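Local coordinates for structural polyprotein, VP2 (Israeli acute paralysis virus, PDB 5CDD) that probably serves as a structural subunit of the viral capsid, one of the jelly-roll proteins that build its shell, at residues Q43-S53 and D153-P161; A22-L32 and F160-P168. All blocks are in the same frame, centred on the assembly; numbering follows the deposited sequence.

Contact 1: Q43-S53 and D153-P161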
loop_
_atom_site.group_PDB
_atom_site.type_symbol
_atom_site.label_atom_id
_atom_site.label_comp_id
_atom_site.label_asym_id
_atom_site.label_seq_id
_atom_site.Cartn_x
_atom_site.Cartn_y
_atom_site.Cartn_z
ATOM N N GLN C 43 -37.143 -50.787 -22.079
ATOM C CA GLN C 43 -36.228 -51.149 -23.148
ATOM C C GLN C 43 -35.874 -52.630 -23.004
ATOM O O GLN C 43 -35.574 -53.098 -21.906
ATOM C CB GLN C 43 -34.967 -50.290 -23.039
ATOM C CG GLN C 43 -34.308 -49.938 -24.360
ATOM C CD GLN C 43 -35.196 -49.091 -25.254
ATOM O OE1 GLN C 43 -36.129 -49.595 -25.873
ATOM N NE2 GLN C 43 -34.911 -47.796 -25.319
ATOM N N LYS C 44 -35.923 -53.367 -24.110
ATOM C CA LYS C 44 -35.605 -54.793 -24.094
ATOM C C LYS C 44 -34.131 -55.022 -24.416
ATOM O O LYS C 44 -33.573 -54.380 -25.307
ATOM C CB LYS C 44 -36.470 -55.547 -25.112
ATOM C CG LYS C 44 -37.966 -55.542 -24.813
ATOM C CD LYS C 44 -38.291 -56.335 -23.553
ATOM C CE LYS C 44 -39.779 -56.275 -23.225
ATOM N NZ LYS C 44 -40.238 -54.885 -22.933
ATOM N N TYR C 45 -33.509 -55.943 -23.687
ATOM C CA TYR C 45 -32.102 -56.264 -23.894
ATOM C C TYR C 45 -31.899 -57.745 -24.200
ATOM O O TYR C 45 -32.717 -58.588 -23.832
ATOM C CB TYR C 45 -31.286 -55.896 -22.655
ATOM C CG TYR C 45 -31.865 -56.437 -21.370
ATOM C CD1 TYR C 45 -32.850 -55.735 -20.678
ATOM C CD2 TYR C 45 -31.445 -57.662 -20.856
ATOM C CE1 TYR C 45 -33.404 -56.238 -19.506
ATOM C CE2 TYR C 45 -31.993 -58.176 -19.685
ATOM C CZ TYR C 45 -32.972 -57.458 -19.016
ATOM O OH TYR C 45 -33.516 -57.959 -17.856
ATOM N N VAL C 46 -30.795 -58.052 -24.873
ATOM C CA VAL C 46 -30.465 -59.425 -25.232
ATOM C C VAL C 46 -30.020 -60.202 -24.000
ATOM O O VAL C 46 -30.286 -61.397 -23.874
ATOM C CB VAL C 46 -29.331 -59.465 -26.274
ATOM C CG1 VAL C 46 -28.931 -60.904 -26.558
ATOM C CG2 VAL C 46 -29.780 -58.777 -27.547
ATOM N N ARG C 47 -29.336 -59.512 -23.093
ATOM C CA ARG C 47 -28.846 -60.131 -21.871
ATOM C C ARG C 47 -28.313 -59.040 -20.951
ATOM O O ARG C 47 -27.898 -57.978 -21.415
ATOM C CB ARG C 47 -27.724 -61.124 -22.200
ATOM C CG ARG C 47 -27.429 -62.137 -21.103
ATOM C CD ARG C 47 -28.619 -63.060 -20.875
ATOM N NE ARG C 47 -29.040 -63.731 -22.105
ATOM C CZ ARG C 47 -28.321 -64.645 -22.750
ATOM N NH1 ARG C 47 -27.134 -65.011 -22.283
ATOM N NH2 ARG C 47 -28.786 -65.193 -23.866
ATOM N N SER C 48 -28.338 -59.299 -19.647
ATOM C CA SER C 48 -27.843 -58.335 -18.671
ATOM C C SER C 48 -27.079 -59.050 -17.570
ATOM O O SER C 48 -27.332 -60.219 -17.281
ATOM C CB SER C 48 -28.998 -57.543 -18.059
ATOM O OG SER C 48 -29.869 -58.390 -17.333
ATOM N N TRP C 49 -26.146 -58.336 -16.952
ATOM C CA TRP C 49 -25.330 -58.903 -15.887
ATOM C C TRP C 49 -25.194 -57.930 -14.726
ATOM O O TRP C 49 -24.916 -56.747 -14.925
ATOM C CB TRP C 49 -23.939 -59.236 -16.428
ATOM C CG TRP C 49 -23.955 -60.210 -17.560
ATOM C CD1 TRP C 49 -23.977 -61.573 -17.470
ATOM C CD2 TRP C 49 -23.975 -59.900 -18.957
ATOM N NE1 TRP C 49 -24.007 -62.132 -18.726
ATOM C CE2 TRP C 49 -24.006 -61.127 -19.657
ATOM C CE3 TRP C 49 -23.970 -58.703 -19.687
ATOM C CZ2 TRP C 49 -24.033 -61.193 -21.055
ATOM C CZ3 TRP C 49 -23.997 -58.769 -21.078
ATOM C CH2 TRP C 49 -24.026 -60.008 -21.746
ATOM N N THR C 50 -25.401 -58.433 -13.512
ATOM C CA THR C 50 -25.266 -57.607 -12.324
ATOM C C THR C 50 -23.857 -57.823 -11.795
ATOM O O THR C 50 -23.514 -58.891 -11.290
ATOM C CB THR C 50 -26.295 -57.977 -11.235
ATOM O OG1 THR C 50 -26.048 -57.197 -10.053
ATOM C CG2 THR C 50 -26.223 -59.460 -10.913
ATOM N N LEU C 51 -23.033 -56.793 -11.936
ATOM C CA LEU C 51 -21.647 -56.857 -11.492
ATOM C C LEU C 51 -21.441 -56.204 -10.132
ATOM O O LEU C 51 -22.218 -55.340 -9.725
ATOM C CB LEU C 51 -20.758 -56.196 -12.537
ATOM C CG LEU C 51 -20.854 -56.849 -13.911
ATOM C CD1 LEU C 51 -20.234 -55.961 -14.965
ATOM C CD2 LEU C 51 -20.155 -58.194 -13.874
ATOM N N PRO C 52 -20.367 -56.585 -9.424
ATOM C CA PRO C 52 -19.363 -57.570 -9.836
ATOM C C PRO C 52 -19.649 -59.016 -9.432
ATOM O O PRO C 52 -18.859 -59.906 -9.739
ATOM C CB PRO C 52 -18.103 -57.042 -9.176
ATOM C CG PRO C 52 -18.631 -56.603 -7.833
ATOM C CD PRO C 52 -19.909 -55.849 -8.229
ATOM N N SER C 53 -20.765 -59.253 -8.749
ATOM C CA SER C 53 -21.096 -60.601 -8.311
ATOM C C SER C 53 -21.114 -61.630 -9.434
ATOM O O SER C 53 -20.727 -62.776 -9.229
ATOM C CB SER C 53 -22.449 -60.618 -7.594
ATOM O OG SER C 53 -23.511 -60.314 -8.486
ATOM N N ASP C 153 -23.962 -55.009 -5.401
ATOM C CA ASP C 153 -23.581 -54.862 -6.804
ATOM C C ASP C 153 -23.793 -53.405 -7.187
ATOM O O ASP C 153 -24.891 -52.867 -7.045
ATOM C CB ASP C 153 -24.399 -55.783 -7.707
ATOM C CG ASP C 153 -23.895 -57.214 -7.686
ATOM O OD1 ASP C 153 -22.664 -57.423 -7.696
ATOM O OD2 ASP C 153 -24.731 -58.137 -7.672
ATOM N N PHE C 154 -22.729 -52.769 -7.667
ATOM C CA PHE C 154 -22.773 -51.357 -8.020
ATOM C C PHE C 154 -22.905 -50.990 -9.497
ATOM O O PHE C 154 -22.968 -49.808 -9.833
ATOM C CB PHE C 154 -21.537 -50.674 -7.442
ATOM C CG PHE C 154 -20.257 -51.385 -7.757
ATOM C CD1 PHE C 154 -19.694 -51.311 -9.026
ATOM C CD2 PHE C 154 -19.626 -52.153 -6.788
ATOM C CE1 PHE C 154 -18.513 -51.993 -9.325
ATOM C CE2 PHE C 154 -18.447 -52.838 -7.074
ATOM C CZ PHE C 154 -17.890 -52.758 -8.345
ATOM N N VAL C 155 -22.949 -51.974 -10.386
ATOM C CA VAL C 155 -23.071 -51.656 -11.803
ATOM C C VAL C 155 -23.791 -52.746 -12.588
ATOM O O VAL C 155 -23.605 -53.936 -12.334
ATOM C CB VAL C 155 -21.677 -51.400 -12.430
ATOM C CG1 VAL C 155 -20.805 -52.633 -12.290
ATOM C CG2 VAL C 155 -21.823 -51.006 -13.888
ATOM N N GLN C 156 -24.624 -52.324 -13.535
ATOM C CA GLN C 156 -25.378 -53.250 -14.373
ATOM C C GLN C 156 -24.871 -53.182 -15.806
ATOM O O GLN C 156 -24.699 -52.097 -16.359
ATOM C CB GLN C 156 -26.867 -52.899 -14.350
ATOM C CG GLN C 156 -27.488 -52.913 -12.968
ATOM C CD GLN C 156 -27.288 -54.235 -12.264
ATOM O OE1 GLN C 156 -27.657 -55.288 -12.782
ATOM N NE2 GLN C 156 -26.699 -54.189 -11.074
ATOM N N LEU C 157 -24.631 -54.343 -16.404
ATOM C CA LEU C 157 -24.152 -54.409 -17.778
ATOM C C LEU C 157 -25.288 -54.866 -18.689
ATOM O O LEU C 157 -26.011 -55.807 -18.364
ATOM C CB LEU C 157 -22.972 -55.377 -17.878
ATOM C CG LEU C 157 -22.284 -55.475 -19.241
ATOM C CD1 LEU C 157 -21.825 -54.096 -19.688
ATOM C CD2 LEU C 157 -21.107 -56.428 -19.145
ATOM N N TYR C 158 -25.440 -54.198 -19.828
ATOM C CA TYR C 158 -26.504 -54.527 -20.771
ATOM C C TYR C 158 -26.010 -54.682 -22.209
ATOM O O TYR C 158 -25.037 -54.047 -22.617
ATOM C CB TYR C 158 -27.580 -53.437 -20.737
ATOM C CG TYR C 158 -28.343 -53.333 -19.433
ATOM C CD1 TYR C 158 -29.276 -54.302 -19.070
ATOM C CD2 TYR C 158 -28.135 -52.261 -18.564
ATOM C CE1 TYR C 158 -29.987 -54.209 -17.874
ATOM C CE2 TYR C 158 -28.838 -52.158 -17.364
ATOM C CZ TYR C 158 -29.763 -53.135 -17.026
ATOM O OH TYR C 158 -30.463 -53.044 -15.842
ATOM N N LEU C 159 -26.695 -55.535 -22.968
ATOM C CA LEU C 159 -26.377 -55.769 -24.374
ATOM C C LEU C 159 -27.651 -55.485 -25.172
ATOM O O LEU C 159 -28.589 -56.283 -25.167
ATOM C CB LEU C 159 -25.928 -57.214 -24.598
ATOM C CG LEU C 159 -25.555 -57.578 -26.039
ATOM C CD1 LEU C 159 -24.424 -56.688 -26.528
ATOM C CD2 LEU C 159 -25.147 -59.039 -26.103
ATOM N N PHE C 160 -27.674 -54.340 -25.846
ATOM C CA PHE C 160 -28.834 -53.918 -26.625
ATOM C C PHE C 160 -28.634 -54.023 -28.132
ATOM O O PHE C 160 -27.526 -53.839 -28.639
ATOM C CB PHE C 160 -29.177 -52.461 -26.305
ATOM C CG PHE C 160 -29.533 -52.210 -24.869
ATOM C CD1 PHE C 160 -30.753 -52.638 -24.353
ATOM C CD2 PHE C 160 -28.663 -51.507 -24.040
ATOM C CE1 PHE C 160 -31.103 -52.366 -23.031
ATOM C CE2 PHE C 160 -29.003 -51.231 -22.719
ATOM C CZ PHE C 160 -30.226 -51.661 -22.213
ATOM N N PRO C 161 -29.713 -54.333 -28.869
ATOM C CA PRO C 161 -29.642 -54.444 -30.330
ATOM C C PRO C 161 -30.007 -53.078 -30.919
ATOM O O PRO C 161 -31.152 -52.641 -30.805
ATOM C CB PRO C 161 -30.707 -55.497 -30.657
ATOM C CG PRO C 161 -30.994 -56.176 -29.333
ATOM C CD PRO C 161 -30.899 -55.041 -28.364
#

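Contact 2: A22-L32 and F160-P168. Unlike the reference sequence in segment 22-32: Ala-29 (reference Asn).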
loop_
_atom_site.group_PDB
_atom_site.type_symbol
_atom_site.label_atom_id
_atom_site.label_comp_id
_atom_site.label_asym_id
_atom_site.label_seq_id
_atom_site.Cartn_x
_atom_site.Cartn_y
_atom_site.Cartn_z
ATOM N N ALA C 22 -30.826 -64.844 -36.890
ATOM C CA ALA C 22 -31.346 -63.887 -37.854
ATOM C C ALA C 22 -32.868 -63.827 -37.874
ATOM O O ALA C 22 -33.448 -62.775 -38.137
ATOM C CB ALA C 22 -30.818 -64.210 -39.241
ATOM N N GLY C 23 -33.509 -64.960 -37.600
ATOM C CA GLY C 23 -34.961 -65.021 -37.577
ATOM C C GLY C 23 -35.221 -63.888 -36.588
ATOM O O GLY C 23 -34.794 -63.956 -35.439
ATOM N N THR C 24 -35.930 -62.860 -37.036
ATOM C CA THR C 24 -36.257 -61.714 -36.206
ATOM C C THR C 24 -37.639 -61.919 -35.568
ATOM O O THR C 24 -38.555 -61.123 -35.771
ATOM C CB THR C 24 -36.269 -60.367 -37.012
ATOM O OG1 THR C 24 -37.482 -60.263 -37.768
ATOM C CG2 THR C 24 -35.088 -60.325 -37.984
ATOM N N THR C 25 -37.779 -62.982 -34.775
ATOM C CA THR C 25 -39.066 -63.283 -34.147
ATOM C C THR C 25 -39.310 -63.007 -32.660
ATOM O O THR C 25 -40.366 -62.492 -32.295
ATOM C CB THR C 25 -39.364 -64.774 -34.411
ATOM O OG1 THR C 25 -39.328 -65.025 -35.822
ATOM C CG2 THR C 25 -40.736 -65.151 -33.867
ATOM N N ALA C 26 -38.359 -63.359 -31.801
ATOM C CA ALA C 26 -38.519 -63.144 -30.365
ATOM C C ALA C 26 -37.947 -61.805 -29.915
ATOM O O ALA C 26 -37.410 -61.052 -30.731
ATOM C CB ALA C 26 -37.842 -64.268 -29.605
ATOM N N ASP C 27 -38.071 -61.501 -28.622
ATOM C CA ASP C 27 -37.514 -60.257 -28.091
ATOM C C ASP C 27 -36.008 -60.459 -27.997
ATOM O O ASP C 27 -35.322 -59.864 -27.165
ATOM C CB ASP C 27 -38.091 -59.921 -26.709
ATOM C CG ASP C 27 -39.487 -59.323 -26.788
ATOM O OD1 ASP C 27 -39.870 -58.839 -27.874
ATOM O OD2 ASP C 27 -40.199 -59.323 -25.763
ATOM N N ALA C 28 -35.516 -61.327 -28.874
ATOM C CA ALA C 28 -34.104 -61.651 -28.957
ATOM C C ALA C 28 -33.417 -60.618 -29.841
ATOM O O ALA C 28 -32.254 -60.269 -29.628
ATOM C CB ALA C 28 -33.927 -63.046 -29.549
ATOM N N ALA C 29 -34.150 -60.134 -30.840
ATOM C CA ALA C 29 -33.623 -59.142 -31.767
ATOM C C ALA C 29 -34.343 -57.807 -31.596
ATOM O O ALA C 29 -34.018 -56.836 -32.284
ATOM C CB ALA C 29 -33.757 -59.640 -33.216
ATOM N N LYS C 30 -35.314 -57.769 -30.682
ATOM C CA LYS C 30 -36.064 -56.566 -30.373
ATOM C C LYS C 30 -34.935 -55.531 -30.390
ATOM O O LYS C 30 -33.950 -55.685 -29.662
ATOM C CB LYS C 30 -36.824 -56.759 -29.055
ATOM C CG LYS C 30 -38.313 -56.439 -29.089
ATOM C CD LYS C 30 -38.574 -54.942 -29.219
ATOM C CE LYS C 30 -39.480 -54.414 -28.108
ATOM N NZ LYS C 30 -39.853 -52.987 -28.329
ATOM N N PRO C 31 -35.058 -54.470 -31.213
ATOM C CA PRO C 31 -34.002 -53.456 -31.290
ATOM C C PRO C 31 -34.527 -52.326 -30.404
ATOM O O PRO C 31 -35.729 -52.208 -30.176
ATOM C CB PRO C 31 -33.932 -53.038 -32.757
ATOM C CG PRO C 31 -35.333 -53.276 -33.218
ATOM C CD PRO C 31 -35.655 -54.633 -32.613
ATOM N N LEU C 32 -33.604 -51.511 -29.905
ATOM C CA LEU C 32 -33.948 -50.392 -29.045
ATOM C C LEU C 32 -35.155 -49.627 -29.567
ATOM O O LEU C 32 -35.233 -49.306 -30.754
ATOM C CB LEU C 32 -32.756 -49.441 -28.923
ATOM C CG LEU C 32 -31.532 -49.989 -28.192
ATOM C CD1 LEU C 32 -30.387 -49.006 -28.304
ATOM C CD2 LEU C 32 -31.881 -50.245 -26.736
ATOM N N PHE C 160 -27.674 -54.340 -25.846
ATOM C CA PHE C 160 -28.834 -53.918 -26.625
ATOM C C PHE C 160 -28.634 -54.023 -28.132
ATOM O O PHE C 160 -27.526 -53.839 -28.639
ATOM C CB PHE C 160 -29.177 -52.461 -26.305
ATOM C CG PHE C 160 -29.533 -52.210 -24.869
ATOM C CD1 PHE C 160 -30.753 -52.638 -24.353
ATOM C CD2 PHE C 160 -28.663 -51.507 -24.040
ATOM C CE1 PHE C 160 -31.103 -52.366 -23.031
ATOM C CE2 PHE C 160 -29.003 -51.231 -22.719
ATOM C CZ PHE C 160 -30.226 -51.661 -22.213
ATOM N N PRO C 161 -29.713 -54.333 -28.869
ATOM C CA PRO C 161 -29.642 -54.444 -30.330
ATOM C C PRO C 161 -30.007 -53.078 -30.919
ATOM O O PRO C 161 -31.152 -52.641 -30.805
ATOM C CB PRO C 161 -30.707 -55.497 -30.657
ATOM C CG PRO C 161 -30.994 -56.176 -29.333
ATOM C CD PRO C 161 -30.899 -55.041 -28.364
ATOM N N ILE C 162 -29.044 -52.395 -31.530
ATOM C CA ILE C 162 -29.323 -51.087 -32.120
ATOM C C ILE C 162 -30.236 -51.248 -33.328
ATOM O O ILE C 162 -31.250 -50.560 -33.451
ATOM C CB ILE C 162 -28.028 -50.379 -32.568
ATOM C CG1 ILE C 162 -27.149 -50.083 -31.352
ATOM C CG2 ILE C 162 -28.368 -49.090 -33.304
ATOM C CD1 ILE C 162 -25.821 -49.438 -31.697
ATOM N N THR C 163 -29.862 -52.161 -34.219
ATOM C CA THR C 163 -30.634 -52.439 -35.423
ATOM C C THR C 163 -31.105 -53.885 -35.379
ATOM O O THR C 163 -30.553 -54.700 -34.641
ATOM C CB THR C 163 -29.782 -52.271 -36.693
ATOM O OG1 THR C 163 -28.770 -53.286 -36.726
ATOM C CG2 THR C 163 -29.124 -50.905 -36.717
ATOM N N PRO C 164 -32.136 -54.222 -36.166
ATOM C CA PRO C 164 -32.640 -55.597 -36.182
ATOM C C PRO C 164 -31.611 -56.507 -36.849
ATOM O O PRO C 164 -30.872 -56.066 -37.730
ATOM C CB PRO C 164 -33.922 -55.475 -36.997
ATOM C CG PRO C 164 -33.575 -54.398 -37.981
ATOM C CD PRO C 164 -32.897 -53.373 -37.101
ATOM N N VAL C 165 -31.549 -57.767 -36.427
ATOM C CA VAL C 165 -30.597 -58.701 -37.019
ATOM C C VAL C 165 -31.068 -59.056 -38.428
ATOM O O VAL C 165 -32.091 -59.721 -38.605
ATOM C CB VAL C 165 -30.478 -59.989 -36.185
ATOM C CG1 VAL C 165 -29.390 -60.876 -36.758
ATOM C CG2 VAL C 165 -30.174 -59.644 -34.737
ATOM N N LEU C 166 -30.314 -58.608 -39.426
ATOM C CA LEU C 166 -30.656 -58.848 -40.822
ATOM C C LEU C 166 -30.014 -60.102 -41.408
ATOM O O LEU C 166 -28.791 -60.212 -41.484
ATOM C CB LEU C 166 -30.265 -57.631 -41.662
ATOM C CG LEU C 166 -30.924 -56.308 -41.259
ATOM C CD1 LEU C 166 -30.311 -55.163 -42.050
ATOM C CD2 LEU C 166 -32.427 -56.390 -41.493
ATOM N N GLY C 167 -30.852 -61.047 -41.820
ATOM C CA GLY C 167 -30.359 -62.275 -42.420
ATOM C C GLY C 167 -31.094 -62.555 -43.719
ATOM O O GLY C 167 -32.015 -61.811 -44.068
ATOM N N PRO C 168 -30.722 -63.615 -44.459
ATOM C CA PRO C 168 -31.407 -63.915 -45.718
ATOM C C PRO C 168 -32.813 -64.431 -45.471
ATOM O O PRO C 168 -33.062 -65.109 -44.479
ATOM C CB PRO C 168 -30.508 -64.967 -46.351
ATOM C CG PRO C 168 -30.007 -65.732 -45.152
ATOM C CD PRO C 168 -29.659 -64.602 -44.189
#

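Contact 1: Q43-S53 and D153-P161
The carboxylate of Asp-153 meets donors from Ser-53 and Thr-50. Ser-53 N bonds to Asp-153 OD1 (2.8 Å), and Ser-53 OG donates to Asp-153 OD2 (2.6 Å). Both arrive on the syn side of the carboxylate, somewhat out of its plane. Two bonds from one residue should fix the rotation of this group. Thr-50 OG1 adds a weak bond to Asp-153 OD2 (2.9 Å). The same hydroxyl accepts Gln-156 NE2 at 3.2 Å, close to the plane of the amide. The threonine chi1 of 176° swings OG1 off its own backbone N and sets it between these two partners.

Further along, the backbones pair as antiparallel strands. Trp-49 N bonds to Leu-157 O (2.9 Å), and Leu-157 N returns to Trp-49 O (2.8 Å), almost straight. Leu-51 N is held by Val-155 O at 2.9 Å. Phe-154 and Val-155 both face Leu-51, which makes a classic beta bulge. Val-46 N is satisfied by Leu-159 O (2.8 Å). Gln-156 and Tyr-158 make their own backbone bonds on the far side, to Ser-96 and Ala-94. The guanidinium of Arg-47 leads away to a salt bridge with Asp-16.

Apolar groups fill in around these bonds. Leu-157 packs against the six-membered part of the Trp-49 ring. Tyr-158 turns its edge to the face of Tyr-45, with the planes at 59°. Pro-52 CD lies over the face of Phe-154 in a CH-pi contact. This pairing of 47-51 with 155-161 is the C-H strand pair of the CHEF sheet in the viral jelly roll.

Contact 2: A22-L32 and F160-P168
Leu-32 lays its CD2 branch against Phe-160, 3.5 Å from Phe-160 CB. The two side chains meet at about a right angle. With CG beside the backbone N (chi1 -67°) and an extended chi2, the CD2 methyl reaches the base of the phenylalanine, where CG and CD1 of the ring also touch it. Leu-32 also extends to Arg-113 and Val-116 of helix 113-116. Its backbone makes the only hydrogen bond between the two segments, from Leu-32 N to Pro-161 O (2.8 Å), fairly straight at 156°.

Pro-161 meets mostly backbone atoms of the loop. The carbonyl oxygen of Lys-30 lies against its ring, next to CB, CG and CD. Ala-29 O approaches Pro-161 CB at 3.9 Å. Pro-31 CA directs a C-H toward Pro-161 O, the same oxygen that Leu-32 N uses. Segment 22-32 belongs to the loop between the first two strands of the jelly roll, the BC loop. Segment 160-168 runs from the end of strand 155-161 into the HI loop. The contact therefore joins two loops at one end of the barrel.

Val-165 is also largely buried here, and its two methyl branches part to different partners. CG2 meets Ala-29 CB at 3.9 Å. CG1 lies 3.8 Å from Ala-22 CA. The chi1 of -175° puts CG1 opposite the backbone N and leaves CG2 beside it. Thr-24 brings its methyl CG2 to Val-165 O. Ala-22 CB rests 3.7 Å from Gly-167 CA, on a residue with no side chain. Thr-163 and Pro-164 of the HI loop pack on Val-259 and Ser-257 of a neighbouring chain.

How the contacts relate
From the N terminus, strand 13-18 leads into segment 22-32, the first half of contact 2. The chain then passes Ser-33 and reaches segment 43-53, the first half of contact 1. About 100 residues follow before segment 153-161 returns to close contact 1. The last two residues of 153-161 begin segment 160-168, which closes contact 2, so the smaller loop sits within the larger one. Phe-160 and Pro-161 belong to both. Contact 1 joins two neighbouring strands of the four-stranded sheet, while contact 2 ties the loop after strand 13-18 to the loop that leaves strand 155-161. The first halves also touch: Gln-43 CG lies 3.4 Å from Leu-32 CD2, and Lys-44 packs on Lys-30.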